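Local structure of putative S-adenosyl-L-methionine-dependent Methyltransferase (Methanococcus maripaludis, 3DLC) at residues A[34-39]-A[114-119]. The protein binds S-adenosylmethionine and is probably a methyltransferase, its acceptor not firmly established. Sequence-based numbering, arbitrary orientation.
With SAM (S-adenosylmethionine), chain C.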
loop_
_atom_site.group_PDB
_atom_site.type_symbol
_atom_site.label_atom_id
_atom_site.label_comp_id
_atom_site.label_asym_id
_atom_site.label_seq_id
_atom_site.Cartn_x
_atom_site.Cartn_y
_atom_site.Cartn_z
ATOM N N GLU A 34 -7.847 3.731 -10.055
ATOM C CA GLU A 34 -8.738 3.319 -11.115
ATOM C C GLU A 34 -8.611 1.829 -11.374
ATOM O O GLU A 34 -9.614 1.127 -11.567
ATOM C CB GLU A 34 -8.420 4.130 -12.373
ATOM C CG GLU A 34 -9.201 3.742 -13.585
ATOM C CD GLU A 34 -8.910 4.628 -14.767
ATOM O OE1 GLU A 34 -7.753 4.861 -15.118
ATOM O OE2 GLU A 34 -9.874 5.110 -15.326
ATOM N N ASN A 35 -7.385 1.317 -11.373
ATOM C CA ASN A 35 -7.159 -0.108 -11.571
ATOM C C ASN A 35 -7.893 -0.915 -10.492
ATOM O O ASN A 35 -8.519 -1.949 -10.798
ATOM C CB ASN A 35 -5.672 -0.466 -11.522
ATOM C CG ASN A 35 -4.909 0.003 -12.729
ATOM O OD1 ASN A 35 -5.508 0.327 -13.761
ATOM N ND2 ASN A 35 -3.579 -0.003 -12.625
ATOM N N ILE A 36 -7.824 -0.454 -9.236
ATOM C CA ILE A 36 -8.434 -1.153 -8.123
ATOM C C ILE A 36 -9.962 -1.127 -8.251
ATOM O O ILE A 36 -10.648 -2.157 -8.068
ATOM C CB ILE A 36 -7.977 -0.527 -6.788
ATOM C CG1 ILE A 36 -6.484 -0.790 -6.573
ATOM C CG2 ILE A 36 -8.838 -1.028 -5.617
ATOM C CD1 ILE A 36 -5.871 0.144 -5.517
ATOM N N ILE A 37 -10.506 0.032 -8.555
ATOM C CA ILE A 37 -11.957 0.170 -8.752
ATOM C C ILE A 37 -12.426 -0.738 -9.866
ATOM O O ILE A 37 -13.442 -1.435 -9.739
ATOM C CB ILE A 37 -12.323 1.660 -8.980
ATOM C CG1 ILE A 37 -12.115 2.431 -7.674
ATOM C CG2 ILE A 37 -13.760 1.783 -9.535
ATOM C CD1 ILE A 37 -12.114 3.930 -7.807
ATOM N N ASN A 38 -11.700 -0.711 -10.974
ATOM C CA ASN A 38 -12.098 -1.502 -12.136
ATOM C C ASN A 38 -11.975 -2.989 -11.874
ATOM O O ASN A 38 -12.792 -3.777 -12.355
ATOM C CB ASN A 38 -11.260 -1.149 -13.347
ATOM C CG ASN A 38 -11.603 0.205 -13.930
ATOM O OD1 ASN A 38 -12.611 0.816 -13.555
ATOM N ND2 ASN A 38 -10.745 0.713 -14.818
ATOM N N ARG A 39 -10.962 -3.394 -11.114
ATOM C CA ARG A 39 -10.727 -4.804 -10.925
ATOM C C ARG A 39 -11.797 -5.483 -10.052
ATOM O O ARG A 39 -12.216 -6.587 -10.346
ATOM C CB ARG A 39 -9.315 -4.998 -10.389
ATOM C CG ARG A 39 -8.852 -6.397 -10.539
ATOM C CD ARG A 39 -7.378 -6.581 -10.202
ATOM N NE ARG A 39 -7.069 -7.985 -10.302
ATOM C CZ ARG A 39 -6.139 -8.542 -11.077
ATOM N NH1 ARG A 39 -5.201 -7.849 -11.713
ATOM N NH2 ARG A 39 -6.082 -9.844 -11.110
ATOM N N LEU A 114 -12.064 -3.581 1.618
ATOM C CA LEU A 114 -10.912 -3.491 0.733
ATOM C C LEU A 114 -9.690 -3.083 1.516
ATOM O O LEU A 114 -9.775 -2.207 2.360
ATOM C CB LEU A 114 -11.162 -2.457 -0.366
ATOM C CG LEU A 114 -10.038 -2.201 -1.360
ATOM C CD1 LEU A 114 -9.720 -3.428 -2.222
ATOM C CD2 LEU A 114 -10.406 -0.967 -2.241
ATOM N N ILE A 115 -8.579 -3.764 1.289
ATOM C CA ILE A 115 -7.295 -3.395 1.884
ATOM C C ILE A 115 -6.313 -3.180 0.751
ATOM O O ILE A 115 -6.097 -4.084 -0.074
ATOM C CB ILE A 115 -6.762 -4.465 2.856
ATOM C CG1 ILE A 115 -7.778 -4.725 3.964
ATOM C CG2 ILE A 115 -5.406 -4.085 3.386
ATOM C CD1 ILE A 115 -7.423 -5.904 4.895
ATOM N N VAL A 116 -5.717 -1.993 0.702
ATOM C CA VAL A 116 -4.732 -1.654 -0.301
ATOM C C VAL A 116 -3.418 -1.289 0.381
ATOM O O VAL A 116 -3.397 -0.898 1.528
ATOM C CB VAL A 116 -5.221 -0.477 -1.204
ATOM C CG1 VAL A 116 -6.575 -0.810 -1.851
ATOM C CG2 VAL A 116 -5.303 0.851 -0.431
ATOM N N SER A 117 -2.321 -1.413 -0.350
ATOM C CA SER A 117 -1.016 -1.003 0.164
ATOM C C SER A 117 -0.037 -0.922 -0.984
ATOM O O SER A 117 0.104 -1.884 -1.750
ATOM C CB SER A 117 -0.502 -2.036 1.126
ATOM O OG SER A 117 0.771 -1.694 1.637
ATOM N N ARG A 118 0.645 0.223 -1.100
ATOM C CA ARG A 118 1.663 0.421 -2.120
ATOM C C ARG A 118 2.990 0.706 -1.487
ATOM O O ARG A 118 3.118 1.607 -0.659
ATOM C CB ARG A 118 1.308 1.576 -3.061
ATOM C CG ARG A 118 2.324 1.766 -4.150
ATOM C CD ARG A 118 2.115 3.060 -4.985
ATOM N NE ARG A 118 3.197 3.158 -5.938
ATOM C CZ ARG A 118 4.437 3.533 -5.608
ATOM N NH1 ARG A 118 4.674 4.029 -4.414
ATOM N NH2 ARG A 118 5.402 3.446 -6.494
ATOM N N GLY A 119 4.013 0.001 -1.920
ATOM C CA GLY A 119 5.360 0.318 -1.500
ATOM C C GLY A 119 5.735 0.111 -0.062
ATOM O O GLY A 119 6.719 0.709 0.370
HETATM N N SAM C . 1.961 4.187 0.195
HETATM C CA SAM C . 2.712 5.451 -0.022
HETATM C C SAM C . 2.895 5.694 -1.495
HETATM O O SAM C . 2.761 4.749 -2.275
HETATM O OXT SAM C . 3.227 6.815 -1.863
HETATM C CB SAM C . 4.031 5.422 0.727
HETATM C CG SAM C . 5.006 4.374 0.295
HETATM S SD SAM C . 6.497 4.496 1.303
HETATM C CE SAM C . 7.593 3.870 0.059
HETATM C "C5'" SAM C . 6.342 3.078 2.511
HETATM C "C4'" SAM C . 5.531 3.313 3.821
HETATM O "O4'" SAM C . 5.201 2.140 4.635
HETATM C "C3'" SAM C . 6.141 4.386 4.757
HETATM O "O3'" SAM C . 5.223 5.427 4.889
HETATM C "C2'" SAM C . 6.356 3.623 6.065
HETATM O "O2'" SAM C . 6.340 4.379 7.255
HETATM C "C1'" SAM C . 5.263 2.543 5.998
HETATM N N9 SAM C . 5.552 1.340 6.795
HETATM C C8 SAM C . 6.682 0.560 6.716
HETATM N N7 SAM C . 6.577 -0.515 7.533
HETATM C C5 SAM C . 5.365 -0.406 8.163
HETATM C C6 SAM C . 4.722 -1.181 9.132
HETATM N N6 SAM C . 5.261 -2.260 9.727
HETATM N N1 SAM C . 3.477 -0.801 9.497
HETATM C C2 SAM C . 2.888 0.326 8.975
HETATM N N3 SAM C . 3.502 1.148 8.077
HETATM C C4 SAM C . 4.709 0.740 7.690
#
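In the Rossmann-like fold of class I methyltransferases, helix 28-40 packs on one face of the central sheet, and here Ile36 settles on strand 112-118, the fourth in the order 3-2-1-4-5-7-6. Its two branches divide the work: with CG1 anti to the carbonyl carbon (chi1 -68°), CG2 lies anti to the backbone N and meets Leu114 CD2 at 3.7 Å, while CD1 reaches Val116 CG1 at 3.9 Å. Leu114 and Val116, two apart on the strand, both offer apolar methyls to the helix, and a branched isoleucine can touch both. The contact is buried; Tyr145 of the next strand also touches Ile36, and Val116 also touches Leu57 and Leu61 of helix 56-64.

At its C-terminal end the same strand enters the cofactor site. Arg118 stretches its side chain out past the methionine carboxylate of SAM, which an arginine suits by its charge and in-plane N-H groups; Gly149 O accepts a hydrogen bond from NE. A leucine in its place would probably leave the carboxylate without this charged mate and the Gly149 carbonyl without its donor. Arg118 O accepts a hydrogen bond from SAM N at 3.0 Å, and Arg118 NH1 gives SAM O, in the guanidinium plane, a 3.0 Å bond at 164°.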